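Local atomic coordinates of probable GTP-binding protein EngB (Pyrococcus horikoshii, PDB entry 2CXX), a protein that binds guanine nucleotides as an EngB-type GTPase and is probably needed for normal cell division and septation. Residues I76-V90 against F114-A128. Numbering follows the deposited sequence.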
# COMPACT_ATOMS: atom_id res chain seq x y z
N ILE A 76 5.25 -5.29 -11.57
CA ILE A 76 6.20 -4.33 -10.94
C ILE A 76 7.66 -4.61 -11.34
O ILE A 76 8.45 -3.69 -11.59
CB ILE A 76 6.04 -4.33 -9.39
CG1 ILE A 76 4.63 -3.91 -9.04
CG2 ILE A 76 7.08 -3.41 -8.75
CD1 ILE A 76 4.23 -4.10 -7.55
N GLU A 77 8.02 -5.88 -11.43
CA GLU A 77 9.38 -6.18 -11.89
C GLU A 77 9.55 -5.66 -13.31
O GLU A 77 10.54 -5.00 -13.61
CB GLU A 77 9.62 -7.69 -11.92
CG GLU A 77 9.98 -8.28 -10.57
CD GLU A 77 10.06 -9.81 -10.58
OE1 GLU A 77 10.67 -10.34 -9.64
OE2 GLU A 77 9.53 -10.47 -11.52
N ASP A 78 8.59 -5.92 -14.18
CA ASP A 78 8.72 -5.50 -15.60
C ASP A 78 8.66 -4.00 -15.89
O ASP A 78 9.24 -3.52 -16.87
CB ASP A 78 7.64 -6.16 -16.45
CG ASP A 78 7.82 -7.64 -16.61
OD1 ASP A 78 8.84 -8.16 -16.16
OD2 ASP A 78 6.92 -8.27 -17.21
N ASN A 79 7.94 -3.29 -15.05
CA ASN A 79 7.76 -1.86 -15.21
C ASN A 79 8.53 -1.03 -14.17
O ASN A 79 8.35 0.19 -14.09
CB ASN A 79 6.29 -1.54 -15.09
CG ASN A 79 5.48 -2.05 -16.24
OD1 ASN A 79 5.37 -1.38 -17.29
ND2 ASN A 79 4.90 -3.24 -16.09
N ALA A 80 9.39 -1.67 -13.38
CA ALA A 80 10.11 -0.96 -12.33
C ALA A 80 10.79 0.33 -12.79
O ALA A 80 10.71 1.33 -12.10
CB ALA A 80 11.17 -1.87 -11.63
N LYS A 81 11.46 0.30 -13.93
CA LYS A 81 12.13 1.52 -14.41
C LYS A 81 11.18 2.65 -14.74
O LYS A 81 11.62 3.79 -14.92
CB LYS A 81 12.96 1.22 -15.66
CG LYS A 81 14.04 0.17 -15.44
CD LYS A 81 15.00 0.60 -14.30
CE LYS A 81 16.37 -0.11 -14.42
NZ LYS A 81 16.99 0.21 -15.77
N ASN A 82 9.88 2.34 -14.83
CA ASN A 82 8.88 3.33 -15.17
C ASN A 82 7.90 3.59 -14.06
O ASN A 82 6.80 4.11 -14.28
CB ASN A 82 8.13 2.92 -16.46
CG ASN A 82 9.02 3.02 -17.69
OD1 ASN A 82 9.79 3.97 -17.82
ND2 ASN A 82 8.96 2.02 -18.56
N ILE A 83 8.31 3.22 -12.84
CA ILE A 83 7.51 3.47 -11.67
C ILE A 83 8.26 4.48 -10.81
O ILE A 83 9.37 4.22 -10.31
CB ILE A 83 7.24 2.18 -10.88
CG1 ILE A 83 6.26 1.28 -11.67
CG2 ILE A 83 6.64 2.57 -9.50
CD1 ILE A 83 6.25 -0.19 -11.23
N ASP A 84 7.69 5.66 -10.63
CA ASP A 84 8.40 6.67 -9.85
C ASP A 84 8.34 6.57 -8.34
O ASP A 84 9.28 6.97 -7.63
CB ASP A 84 7.89 8.05 -10.26
CG ASP A 84 8.12 8.33 -11.73
OD1 ASP A 84 7.17 8.15 -12.51
OD2 ASP A 84 9.30 8.67 -12.10
N VAL A 85 7.20 6.13 -7.84
CA VAL A 85 7.05 5.94 -6.40
C VAL A 85 5.96 4.93 -6.15
O VAL A 85 5.10 4.76 -6.98
CB VAL A 85 6.74 7.32 -5.70
CG1 VAL A 85 5.49 7.86 -6.26
CG2 VAL A 85 6.68 7.14 -4.14
N ALA A 86 6.02 4.23 -5.02
CA ALA A 86 5.03 3.25 -4.65
C ALA A 86 4.41 3.66 -3.33
O ALA A 86 5.07 4.18 -2.43
CB ALA A 86 5.68 1.78 -4.50
N VAL A 87 3.09 3.49 -3.22
CA VAL A 87 2.42 3.73 -1.94
C VAL A 87 1.87 2.40 -1.46
O VAL A 87 1.03 1.79 -2.13
CB VAL A 87 1.24 4.67 -2.08
CG1 VAL A 87 0.54 4.89 -0.66
CG2 VAL A 87 1.75 6.01 -2.61
N LEU A 88 2.40 1.90 -0.34
CA LEU A 88 1.88 0.68 0.22
C LEU A 88 0.92 1.14 1.31
O LEU A 88 1.31 1.80 2.27
CB LEU A 88 3.02 -0.19 0.84
CG LEU A 88 2.59 -1.32 1.79
CD1 LEU A 88 1.72 -2.37 1.12
CD2 LEU A 88 3.84 -1.99 2.35
N VAL A 89 -0.35 0.77 1.17
CA VAL A 89 -1.37 1.11 2.16
C VAL A 89 -1.46 -0.02 3.16
O VAL A 89 -1.58 -1.14 2.75
CB VAL A 89 -2.72 1.23 1.49
CG1 VAL A 89 -3.71 1.85 2.45
CG2 VAL A 89 -2.58 2.10 0.21
N VAL A 90 -1.35 0.26 4.46
CA VAL A 90 -1.50 -0.76 5.50
C VAL A 90 -2.56 -0.30 6.45
O VAL A 90 -2.87 0.89 6.55
CB VAL A 90 -0.22 -1.06 6.30
CG1 VAL A 90 0.92 -1.45 5.28
CG2 VAL A 90 0.17 0.11 7.11
N PHE A 114 6.13 -7.66 1.04
CA PHE A 114 6.00 -6.71 -0.06
C PHE A 114 6.86 -5.45 0.05
O PHE A 114 7.45 -5.01 -0.94
CB PHE A 114 4.53 -6.30 -0.26
CG PHE A 114 4.29 -5.62 -1.55
CD1 PHE A 114 4.41 -6.30 -2.74
CD2 PHE A 114 3.99 -4.26 -1.57
CE1 PHE A 114 4.23 -5.60 -3.96
CE2 PHE A 114 3.80 -3.56 -2.77
CZ PHE A 114 3.93 -4.25 -3.97
N TYR A 115 6.93 -4.87 1.22
CA TYR A 115 7.79 -3.70 1.38
C TYR A 115 9.25 -4.11 1.08
O TYR A 115 10.01 -3.39 0.41
CB TYR A 115 7.68 -3.14 2.81
CG TYR A 115 8.46 -1.87 3.01
CD1 TYR A 115 9.80 -1.92 3.34
CD2 TYR A 115 7.87 -0.63 2.79
CE1 TYR A 115 10.59 -0.75 3.43
CE2 TYR A 115 8.63 0.56 2.89
CZ TYR A 115 10.00 0.46 3.21
OH TYR A 115 10.79 1.57 3.38
N GLN A 116 9.64 -5.29 1.52
CA GLN A 116 11.03 -5.67 1.27
C GLN A 116 11.26 -5.99 -0.17
O GLN A 116 12.37 -5.72 -0.70
CB GLN A 116 11.44 -6.84 2.17
CG GLN A 116 11.51 -6.38 3.64
CD GLN A 116 11.92 -7.50 4.61
OE1 GLN A 116 12.26 -8.61 4.18
NE2 GLN A 116 11.92 -7.20 5.91
N PHE A 117 10.21 -6.45 -0.86
CA PHE A 117 10.32 -6.73 -2.28
C PHE A 117 10.55 -5.39 -3.02
O PHE A 117 11.44 -5.28 -3.89
CB PHE A 117 9.05 -7.45 -2.76
CG PHE A 117 8.82 -7.40 -4.26
CD1 PHE A 117 9.60 -8.18 -5.15
CD2 PHE A 117 7.81 -6.60 -4.78
CE1 PHE A 117 9.36 -8.14 -6.53
CE2 PHE A 117 7.55 -6.55 -6.13
CZ PHE A 117 8.31 -7.32 -7.04
N LEU A 118 9.76 -4.37 -2.70
CA LEU A 118 9.95 -3.08 -3.36
C LEU A 118 11.36 -2.55 -3.14
O LEU A 118 11.93 -1.86 -4.02
CB LEU A 118 8.94 -2.05 -2.85
CG LEU A 118 7.47 -2.42 -3.22
CD1 LEU A 118 6.48 -1.51 -2.52
CD2 LEU A 118 7.26 -2.28 -4.77
N ARG A 119 11.93 -2.84 -1.96
CA ARG A 119 13.29 -2.34 -1.67
C ARG A 119 14.31 -3.05 -2.55
O ARG A 119 15.24 -2.40 -3.04
CB ARG A 119 13.62 -2.52 -0.17
CG ARG A 119 15.08 -2.00 0.27
CD ARG A 119 15.11 -0.46 0.28
NE ARG A 119 16.49 0.09 0.23
CZ ARG A 119 17.07 0.73 1.23
NH1 ARG A 119 16.42 0.89 2.38
NH2 ARG A 119 18.27 1.31 1.03
N GLU A 120 14.13 -4.34 -2.80
CA GLU A 120 15.02 -5.07 -3.72
C GLU A 120 14.92 -4.49 -5.10
O GLU A 120 15.86 -4.59 -5.85
CB GLU A 120 14.65 -6.57 -3.84
CG GLU A 120 14.98 -7.38 -2.62
CD GLU A 120 14.70 -8.86 -2.81
OE1 GLU A 120 14.53 -9.29 -3.98
OE2 GLU A 120 14.65 -9.57 -1.78
N LEU A 121 13.78 -3.89 -5.44
CA LEU A 121 13.62 -3.29 -6.77
C LEU A 121 13.99 -1.81 -6.89
O LEU A 121 13.83 -1.22 -7.95
CB LEU A 121 12.16 -3.47 -7.22
CG LEU A 121 11.91 -4.78 -7.99
CD1 LEU A 121 12.37 -5.98 -7.19
CD2 LEU A 121 10.40 -4.89 -8.28
N ASP A 122 14.46 -1.23 -5.79
CA ASP A 122 14.91 0.17 -5.68
C ASP A 122 13.77 1.14 -5.97
O ASP A 122 13.97 2.23 -6.49
CB ASP A 122 16.14 0.46 -6.56
CG ASP A 122 17.33 -0.47 -6.24
OD1 ASP A 122 17.55 -0.84 -5.05
OD2 ASP A 122 18.11 -0.75 -7.16
N ILE A 123 12.55 0.75 -5.59
CA ILE A 123 11.43 1.64 -5.81
C ILE A 123 11.13 2.42 -4.53
O ILE A 123 10.82 1.81 -3.50
CB ILE A 123 10.18 0.82 -6.21
CG1 ILE A 123 10.40 0.25 -7.61
CG2 ILE A 123 8.91 1.72 -6.12
CD1 ILE A 123 9.28 -0.75 -8.07
N PRO A 124 11.24 3.77 -4.56
CA PRO A 124 10.95 4.59 -3.38
C PRO A 124 9.52 4.23 -2.93
O PRO A 124 8.57 4.21 -3.75
CB PRO A 124 10.98 6.04 -3.89
CG PRO A 124 11.57 5.96 -5.22
CD PRO A 124 11.34 4.60 -5.78
N THR A 125 9.35 3.96 -1.64
CA THR A 125 8.05 3.53 -1.13
C THR A 125 7.58 4.33 0.05
O THR A 125 8.32 4.52 1.01
CB THR A 125 8.12 2.05 -0.73
OG1 THR A 125 8.47 1.26 -1.87
CG2 THR A 125 6.75 1.58 -0.18
N ILE A 126 6.34 4.79 -0.01
CA ILE A 126 5.75 5.50 1.14
C ILE A 126 4.73 4.53 1.73
O ILE A 126 4.04 3.83 1.00
CB ILE A 126 5.01 6.81 0.67
CG1 ILE A 126 6.02 7.78 0.10
CG2 ILE A 126 4.17 7.39 1.81
CD1 ILE A 126 5.37 8.83 -0.84
N VAL A 127 4.71 4.37 3.05
CA VAL A 127 3.71 3.52 3.67
C VAL A 127 2.62 4.40 4.21
O VAL A 127 2.86 5.18 5.13
CB VAL A 127 4.33 2.71 4.85
CG1 VAL A 127 3.23 1.87 5.56
CG2 VAL A 127 5.46 1.83 4.33
N ALA A 128 1.40 4.28 3.66
CA ALA A 128 0.25 5.05 4.16
C ALA A 128 -0.32 4.19 5.32
O ALA A 128 -0.85 3.12 5.10
CB ALA A 128 -0.82 5.20 3.06
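Ile76 sends its two branches to different partners, and this split defines the tight part of the contact. With CG2 anti to the backbone N (chi1 of CG1 -61°), that methyl meets Ile123 CD1 at 3.5 Å and also reaches Leu121 CD2, while the other branch ends with Ile76 CD1 3.6 Å from Phe114 CZ, at the ring edge and in its plane. Leu118 CG, one helical turn on, sits over one face of the Phe114 ring, toward its rim. Beneath these groups Ala86 CB lies 3.6 Å from Ile123 CG2 and also touches Leu118 CD1, where helix 110-120 packs on the sheet. Farther along this face Leu88, its CG swung anti to the backbone N (chi1 165°), divides its methyls: CD1 goes to Phe114 CD2 and CD2 to Tyr115 CB.

Strands 85-91 and 125-130 are parallel neighbours, and five backbone hydrogen bonds join them, from Ala86 N to Pro124 O at one end to Val90 N to Ala128 O (3.0 Å, 174° at the hydrogen) at the other. The opposite face carries Val87, Val89 and Ala128; helix 14-22, which follows the P-loop, packs on Val89 and Ala128.

Packing thins where the helix ends meet solvent. Glu77, itself exposed, lays CG against the edge of the Phe117 ring, 4.0 Å from CZ. Helix 110-120 closes in a Schellman motif at Asp122, and the chain leads into strand 125-130, at whose start Thr125 OG1 bonds Ile123 O at 2.9 Å, from above the carbonyl plane.

The chemistry thus divides between directional backbone bonds, which set the register of two neighbouring parallel strands of the P-loop GTPase fold, and largely apolar side-chain contacts, which hold helices 62-79 and 110-120 together over one face of that sheet.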